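Local coordinates for phytase (Debaryomyces castellii, PDB 2GFI), which probably releases phosphate from phytate, acting as a 3-phytase of the histidine acid phosphatase family, at residues Thr122-Ser127 against Ala132-Ala137; Val388-Asn393 against Ile397-Cys402. All coordinates share one frame; numbering follows the deposited sequence. Where two conformers were deposited one is given.

Contact 1: residues Thr122-Ser127 against Ala132-Ala137; sequences TSPKNS and AGTTDA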
ATOM      1  N   THR A 122      15.283  13.909  17.656  1.00 19.03           N
ATOM      2  CA  THR A 122      15.763  12.534  17.449  1.00 18.22           C
ATOM      3  C   THR A 122      16.560  12.562  16.141  1.00 18.31           C
ATOM      4  O   THR A 122      16.224  13.307  15.209  1.00 17.59           O
ATOM      5  CB  THR A 122      14.587  11.593  17.328  1.00 18.39           C
ATOM      6  OG1 THR A 122      13.549  12.258  16.572  1.00 18.28           O
ATOM      7  CG2 THR A 122      13.949  11.307  18.752  1.00 16.79           C
ATOM      8  N   SER A 123      17.598  11.753  16.069  1.00 17.84           N
ATOM      9  CA  SER A 123      18.474  11.742  14.920  1.00 18.79           C
ATOM     10  C   SER A 123      19.043  10.349  14.855  1.00 18.94           C
ATOM     11  O   SER A 123      18.897   9.617  15.806  1.00 19.02           O
ATOM     12  CB  SER A 123      19.631  12.729  15.131  1.00 19.06           C
ATOM     13  OG  SER A 123      20.473  12.215  16.142  1.00 21.78           O
ATOM     14  N   PRO A 124      19.660   9.964  13.735  1.00 19.45           N
ATOM     15  CA  PRO A 124      20.376   8.708  13.636  1.00 19.71           C
ATOM     16  C   PRO A 124      21.392   8.522  14.750  1.00 20.72           C
ATOM     17  O   PRO A 124      21.789   7.416  15.061  1.00 20.95           O
ATOM     18  CB  PRO A 124      21.098   8.856  12.298  1.00 19.65           C
ATOM     19  CG  PRO A 124      20.189   9.635  11.484  1.00 19.40           C
ATOM     20  CD  PRO A 124      19.637  10.673  12.442  1.00 19.61           C
ATOM     21  N   LYS A 125      21.821   9.631  15.338  1.00 22.43           N
ATOM     22  CA  LYS A 125      22.894   9.636  16.327  1.00 22.60           C
ATOM     23  C   LYS A 125      22.385   9.294  17.745  1.00 22.20           C
ATOM     24  O   LYS A 125      23.072   8.637  18.513  1.00 21.98           O
ATOM     25  CB  LYS A 125      23.576  10.996  16.251  1.00 22.86           C
ATOM     26  CG  LYS A 125      24.777  11.224  17.128  1.00 23.65           C
ATOM     27  CD  LYS A 125      25.123  12.703  17.015  1.00 24.58           C
ATOM     28  CE  LYS A 125      26.468  13.026  17.616  1.00 28.07           C
ATOM     29  NZ  LYS A 125      26.704  14.482  17.427  1.00 28.44           N
ATOM     30  N   ASN A 126      21.164   9.709  18.074  1.00 22.16           N
ATOM     31  CA  ASN A 126      20.650   9.513  19.417  1.00 21.65           C
ATOM     32  C   ASN A 126      19.411   8.597  19.471  1.00 22.31           C
ATOM     33  O   ASN A 126      18.751   8.447  20.525  1.00 22.16           O
ATOM     34  CB  ASN A 126      20.406  10.878  20.087  1.00 21.39           C
ATOM     35  CG  ASN A 126      19.224  11.639  19.470  1.00 21.37           C
ATOM     36  OD1 ASN A 126      18.407  11.040  18.787  1.00 22.13           O
ATOM     37  ND2 ASN A 126      19.137  12.960  19.707  1.00 18.98           N
ATOM     38  N   SER A 127      19.130   7.945  18.345  1.00 22.33           N
ATOM     39  CA  SER A 127      17.872   7.286  18.139  1.00 23.00           C
ATOM     40  C   SER A 127      17.968   6.241  17.040  1.00 23.72           C
ATOM     41  O   SER A 127      18.677   6.447  16.057  1.00 23.99           O
ATOM     42  CB  SER A 127      16.850   8.333  17.715  1.00 22.85           C
ATOM     43  OG  SER A 127      15.574   7.753  17.610  1.00 24.14           O
ATOM     44  N   ALA A 132      13.077   9.741  12.989  1.00 17.42           N
ATOM     45  CA  ALA A 132      13.970  10.754  13.516  1.00 18.24           C
ATOM     46  C   ALA A 132      13.686  12.111  12.904  1.00 17.92           C
ATOM     47  O   ALA A 132      13.364  12.233  11.722  1.00 18.02           O
ATOM     48  CB  ALA A 132      15.424  10.336  13.322  1.00 17.45           C
ATOM     49  N   GLY A 133      13.738  13.125  13.758  1.00 18.66           N
ATOM     50  CA  GLY A 133      13.394  14.490  13.397  1.00 18.38           C
ATOM     51  C   GLY A 133      14.381  15.034  12.398  1.00 18.95           C
ATOM     52  O   GLY A 133      14.007  15.812  11.515  1.00 19.75           O
ATOM     53  N   THR A 134      15.642  14.622  12.510  1.00 18.59           N
ATOM     54  CA  THR A 134      16.653  15.220  11.667  1.00 18.92           C
ATOM     55  C   THR A 134      16.537  14.627  10.267  1.00 18.88           C
ATOM     56  O   THR A 134      16.749  15.322   9.286  1.00 19.53           O
ATOM     57  CB  THR A 134      18.049  14.997  12.205  1.00 18.44           C
ATOM     58  OG1 THR A 134      18.267  13.587  12.335  1.00 18.82           O
ATOM     59  CG2 THR A 134      18.209  15.573  13.604  1.00 17.48           C
ATOM     60  N   THR A 135      16.234  13.336  10.205  1.00 18.52           N
ATOM     61  CA  THR A 135      15.989  12.610   8.962  1.00 17.94           C
ATOM     62  C   THR A 135      14.830  13.242   8.213  1.00 18.62           C
ATOM     63  O   THR A 135      14.927  13.532   7.014  1.00 19.52           O
ATOM     64  CB  THR A 135      15.728  11.148   9.286  1.00 17.64           C
ATOM     65  OG1 THR A 135      16.908  10.588   9.870  1.00 16.25           O
ATOM     66  CG2 THR A 135      15.506  10.335   8.047  1.00 16.17           C
ATOM     67  N   ASP A 136      13.758  13.496   8.942  1.00 19.08           N
ATOM     68  CA  ASP A 136      12.587  14.164   8.428  1.00 18.87           C
ATOM     69  C   ASP A 136      12.956  15.523   7.833  1.00 19.57           C
ATOM     70  O   ASP A 136      12.516  15.837   6.732  1.00 20.38           O
ATOM     71  CB  ASP A 136      11.635  14.310   9.605  1.00 19.21           C
ATOM     72  CG  ASP A 136      10.402  15.127   9.295  1.00 19.46           C
ATOM     73  OD1 ASP A 136      10.239  15.585   8.165  1.00 22.77           O
ATOM     74  OD2 ASP A 136       9.527  15.372  10.145  1.00 20.94           O
ATOM     75  N   ALA A 137      13.748  16.334   8.557  1.00 19.15           N
ATOM     76  CA  ALA A 137      14.162  17.649   8.087  1.00 17.72           C
ATOM     77  C   ALA A 137      15.081  17.542   6.894  1.00 17.52           C
ATOM     78  O   ALA A 137      14.895  18.253   5.919  1.00 16.98           O
ATOM     79  CB  ALA A 137      14.832  18.473   9.242  1.00 17.93           C
TER
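The carbonyl O and the hydroxyl of T122 both turn to the first amides of the helix that begins after A132. T122 O takes the N-H of T134 at 3.1 Å, nearly in line with its C=O bond (C=O...N angle 167°), and has a weak, bent bond from the N-H of G133. The straighter bond of G133 N goes to T122 OG1 at 3.0 Å, with an N-H...O angle of 148°. T122 thus grips two successive amides with two oxygens, and its chi1 of 39° sets OG1 between its own N and carbonyl carbon, on the side of G133.

T134 points its side chain back at the loop. Its CB stands 3.9 Å from T122 O, and beyond it the two branches part. The methyl CG2 lies between T122 O (3.4 Å) and S123 CB (3.5 Å), whereas OG1 rests 3.2 Å from P124 CD and equally close to S123 CA. The A132 methyl packs on S123 CA at 3.7 Å and more loosely beside the P124 ring, whose CD and CG also lie alongside T135 OG1.

The loop is braced from within. S123 OG accepts from the amides of K125 and N126, an ST turn and ST motif, while N126 OD1 receives S123 N from above its carbonyl plane. T122 is also tied by backbone bonds to E72, and K125 NZ forms a salt bridge with D183 of the second subunit.

A132, at the N-cap position, has no polar side-chain atom to cap with, and T122 from the preceding loop takes the first amides instead. This helix N-terminus of the histidine phosphatase fold is probably close to the active site, since G133 lies about 7 Å from the side chain of H70, the predicted nucleophile.

Contact 2: residues Val388-Asn393 against Ile397-Cys402; sequences VRYVIN and IPIKKC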
ATOM      1  N   VAL A 388      -0.648  33.269  -5.341  1.00 26.01           N
ATOM      2  CA  VAL A 388      -0.115  32.820  -4.078  1.00 25.55           C
ATOM      3  C   VAL A 388      -1.001  31.657  -3.598  1.00 24.39           C
ATOM      4  O   VAL A 388      -2.204  31.677  -3.778  1.00 22.89           O
ATOM      5  CB  VAL A 388      -0.098  34.021  -3.086  1.00 25.96           C
ATOM      6  CG1 VAL A 388       0.126  33.576  -1.699  1.00 28.09           C
ATOM      7  CG2 VAL A 388       1.023  35.005  -3.482  1.00 27.29           C
ATOM      8  N   ARG A 389      -0.407  30.621  -3.027  1.00 23.55           N
ATOM      9  CA  ARG A 389      -1.222  29.630  -2.340  1.00 22.83           C
ATOM     10  C   ARG A 389      -0.431  28.984  -1.217  1.00 22.45           C
ATOM     11  O   ARG A 389       0.802  29.044  -1.191  1.00 21.88           O
ATOM     12  CB  ARG A 389      -1.770  28.567  -3.312  1.00 22.20           C
ATOM     13  CG  ARG A 389      -0.734  27.601  -3.802  1.00 21.50           C
ATOM     14  CD  ARG A 389      -1.322  26.484  -4.617  1.00 19.09           C
ATOM     15  NE  ARG A 389      -0.272  25.640  -5.136  1.00 16.92           N
ATOM     16  CZ  ARG A 389      -0.482  24.656  -5.991  1.00 20.05           C
ATOM     17  NH1 ARG A 389      -1.727  24.424  -6.433  1.00 18.62           N
ATOM     18  NH2 ARG A 389       0.548  23.920  -6.426  1.00 18.56           N
ATOM     19  N   TYR A 390      -1.167  28.367  -0.301  1.00 22.50           N
ATOM     20  CA  TYR A 390      -0.601  27.672   0.841  1.00 22.24           C
ATOM     21  C   TYR A 390      -0.559  26.160   0.648  1.00 21.79           C
ATOM     22  O   TYR A 390      -1.533  25.570   0.202  1.00 21.67           O
ATOM     23  CB  TYR A 390      -1.457  27.962   2.048  1.00 22.59           C
ATOM     24  CG  TYR A 390      -1.188  29.301   2.647  1.00 23.19           C
ATOM     25  CD1 TYR A 390      -0.244  29.441   3.676  1.00 22.49           C
ATOM     26  CD2 TYR A 390      -1.863  30.447   2.190  1.00 22.40           C
ATOM     27  CE1 TYR A 390      -0.001  30.669   4.238  1.00 21.73           C
ATOM     28  CE2 TYR A 390      -1.610  31.700   2.759  1.00 22.27           C
ATOM     29  CZ  TYR A 390      -0.678  31.794   3.764  1.00 23.04           C
ATOM     30  OH  TYR A 390      -0.420  33.018   4.330  1.00 25.78           O
ATOM     31  N   VAL A 391       0.566  25.548   1.017  1.00 21.05           N
ATOM     32  CA  VAL A 391       0.691  24.106   1.076  1.00 20.03           C
ATOM     33  C   VAL A 391       1.081  23.805   2.530  1.00 20.52           C
ATOM     34  O   VAL A 391       2.209  24.097   2.968  1.00 20.88           O
ATOM     35  CB  VAL A 391       1.752  23.579   0.057  1.00 20.17           C
ATOM     36  CG1 VAL A 391       1.588  22.098  -0.183  1.00 18.59           C
ATOM     37  CG2 VAL A 391       1.653  24.318  -1.299  1.00 19.16           C
ATOM     38  N   ILE A 392       0.126  23.253   3.291  1.00 19.49           N
ATOM     39  CA  ILE A 392       0.319  22.953   4.691  1.00 17.93           C
ATOM     40  C   ILE A 392       0.495  21.449   4.778  1.00 18.51           C
ATOM     41  O   ILE A 392      -0.378  20.669   4.369  1.00 18.58           O
ATOM     42  CB  ILE A 392      -0.902  23.349   5.467  1.00 18.02           C
ATOM     43  CG1 ILE A 392      -1.369  24.764   5.088  1.00 17.74           C
ATOM     44  CG2 ILE A 392      -0.672  23.113   6.996  1.00 15.95           C
ATOM     45  CD1 ILE A 392      -0.246  25.825   5.141  1.00 20.16           C
ATOM     46  N   ASN A 393       1.647  21.035   5.274  1.00 18.80           N
ATOM     47  CA  ASN A 393       1.957  19.611   5.407  1.00 18.89           C
ATOM     48  C   ASN A 393       1.565  18.826   4.174  1.00 18.90           C
ATOM     49  O   ASN A 393       0.865  17.812   4.249  1.00 18.48           O
ATOM     50  CB  ASN A 393       1.323  19.096   6.659  1.00 18.56           C
ATOM     51  CG  ASN A 393       1.739  19.897   7.809  1.00 17.98           C
ATOM     52  OD1 ASN A 393       0.925  20.390   8.582  1.00 20.39           O
ATOM     53  ND2 ASN A 393       3.030  20.100   7.910  1.00 17.43           N
ATOM     54  N   ILE A 397      -3.953  24.117   0.675  1.00 18.17           N
ATOM     55  CA  ILE A 397      -5.126  24.598   1.408  1.00 18.32           C
ATOM     56  C   ILE A 397      -5.546  25.930   0.821  1.00 19.53           C
ATOM     57  O   ILE A 397      -4.946  26.955   1.149  1.00 20.75           O
ATOM     58  CB  ILE A 397      -4.821  24.733   2.926  1.00 17.91           C
ATOM     59  CG1 ILE A 397      -4.160  23.447   3.479  1.00 15.98           C
ATOM     60  CG2 ILE A 397      -6.076  25.155   3.706  1.00 16.57           C
ATOM     61  CD1 ILE A 397      -5.042  22.164   3.492  1.00 15.88           C
ATOM     62  N   PRO A 398      -6.545  25.940  -0.063  1.00 20.30           N
ATOM     63  CA  PRO A 398      -6.979  27.187  -0.654  1.00 21.07           C
ATOM     64  C   PRO A 398      -7.527  28.180   0.393  1.00 22.23           C
ATOM     65  O   PRO A 398      -8.070  27.773   1.428  1.00 22.29           O
ATOM     66  CB  PRO A 398      -8.068  26.752  -1.647  1.00 21.18           C
ATOM     67  CG  PRO A 398      -7.726  25.310  -1.980  1.00 20.77           C
ATOM     68  CD  PRO A 398      -7.302  24.786  -0.603  1.00 20.78           C
ATOM     69  N   ILE A 399      -7.327  29.472   0.127  1.00 22.90           N
ATOM     70  CA  ILE A 399      -7.895  30.501   0.951  1.00 24.26           C
ATOM     71  C   ILE A 399      -9.340  30.630   0.561  1.00 24.95           C
ATOM     72  O   ILE A 399      -9.653  30.735  -0.610  1.00 24.44           O
ATOM     73  CB  ILE A 399      -7.189  31.836   0.732  1.00 24.40           C
ATOM     74  CG1 ILE A 399      -5.708  31.702   1.030  1.00 23.93           C
ATOM     75  CG2 ILE A 399      -7.868  32.910   1.570  1.00 24.43           C
ATOM     76  CD1 ILE A 399      -4.906  32.857   0.528  1.00 26.38           C
ATOM     77  N   LYS A 400     -10.215  30.609   1.552  1.00 26.84           N
ATOM     78  CA  LYS A 400     -11.626  30.784   1.330  1.00 29.22           C
ATOM     79  C   LYS A 400     -11.911  32.045   0.504  1.00 29.59           C
ATOM     80  O   LYS A 400     -11.542  33.181   0.891  1.00 29.34           O
ATOM     81  CB  LYS A 400     -12.338  30.855   2.675  1.00 30.20           C
ATOM     82  CG  LYS A 400     -13.845  30.866   2.563  1.00 34.36           C
ATOM     83  CD  LYS A 400     -14.443  31.064   3.948  1.00 40.78           C
ATOM     84  CE  LYS A 400     -15.894  31.463   3.831  1.00 42.52           C
ATOM     85  NZ  LYS A 400     -16.551  31.471   5.177  1.00 52.17           N
ATOM     86  N   LYS A 401     -12.587  31.830  -0.620  1.00 29.92           N
ATOM     87  CA  LYS A 401     -13.015  32.890  -1.504  1.00 31.18           C
ATOM     88  C   LYS A 401     -11.822  33.558  -2.164  1.00 31.25           C
ATOM     89  O   LYS A 401     -11.992  34.586  -2.817  1.00 31.34           O
ATOM     90  CB  LYS A 401     -13.833  33.947  -0.771  1.00 31.67           C
ATOM     91  CG  LYS A 401     -15.063  33.391  -0.103  1.00 35.32           C
ATOM     92  CD  LYS A 401     -16.061  34.521   0.263  1.00 40.22           C
ATOM     93  CE  LYS A 401     -17.191  33.980   1.163  1.00 40.27           C
ATOM     94  NZ  LYS A 401     -18.319  34.979   1.305  1.00 45.89           N
ATOM     95  N   CYS A 402     -10.620  33.016  -1.964  1.00 30.55           N
ATOM     96  CA  CYS A 402      -9.497  33.425  -2.800  1.00 30.15           C
ATOM     97  C   CYS A 402      -8.775  32.251  -3.402  1.00 29.20           C
ATOM     98  O   CYS A 402      -7.606  32.030  -3.128  1.00 28.90           O
ATOM     99  CB  CYS A 402      -8.474  34.260  -2.078  1.00 30.59           C
ATOM    100  SG  CYS A 402      -7.771  35.378  -3.307  0.50 30.27           S
TER
HETATM  101  O   HOH W   1      -3.934  28.868  -0.458  1.00 21.30           O
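The Y390 ring meets the 397-402 segment at its edge: I399 CD1 comes up near the ring plane, 4.1 Å from CE2, and the two side chains cross at a slant. Water 1 also lies in the plane, at the edge. This water accepts from Y390 N at 2.8 Å and donates to I397 O at 2.7 Å, spanning a gap of 4.3 Å between Y390 N and I397 O that is too wide for a direct bond.

A single direct bond lies next to this water link. I397 N gives its hydrogen to Y390 O at 2.9 Å, with an N-H...O angle of 160° and the donor tilted 31° from the carbonyl plane.

Farther along, I392 and I397 cross at about a right angle. Their CG1 atoms press together at 3.5 Å, tight for two carbons; in I392 a chi1 of -47° sets CG1 beside its own backbone N, which presents this branch rather than CG2 to I397. From I399 to C402 the chain makes a type II beta turn, and C402 is held to C410 by a disulfide.

Strand 385-392 pairs antiparallel with strand 374-382, where I377 touches Y390. Helix 412-423 supplies Y415, which hydrogen-bonds Y390 OH and packs with Y418 on I399, while H340 of helix 333-343 packs against I392.

Overall arrangement
Contact 1 comes first along the chain and is complete well before contact 2 begins. The two lie on opposite sides of the chain's centre, about 30 Å apart between centres and about 8 Å between nearest atoms, without touching. Contact 1 joins a loop to the start of helix 133-148; contact 2 belongs to the mixed sheet that also holds strand 59-69, which ends just before H70. R374 connects their surroundings, through a salt bridge to D136 and a backbone bond to N393. Contact 1 comes close to H70, while the I392 side chain of contact 2 is about 11 Å from that of D333, the predicted proton donor. Contact 1 also meets the second subunit, contact 2 the third.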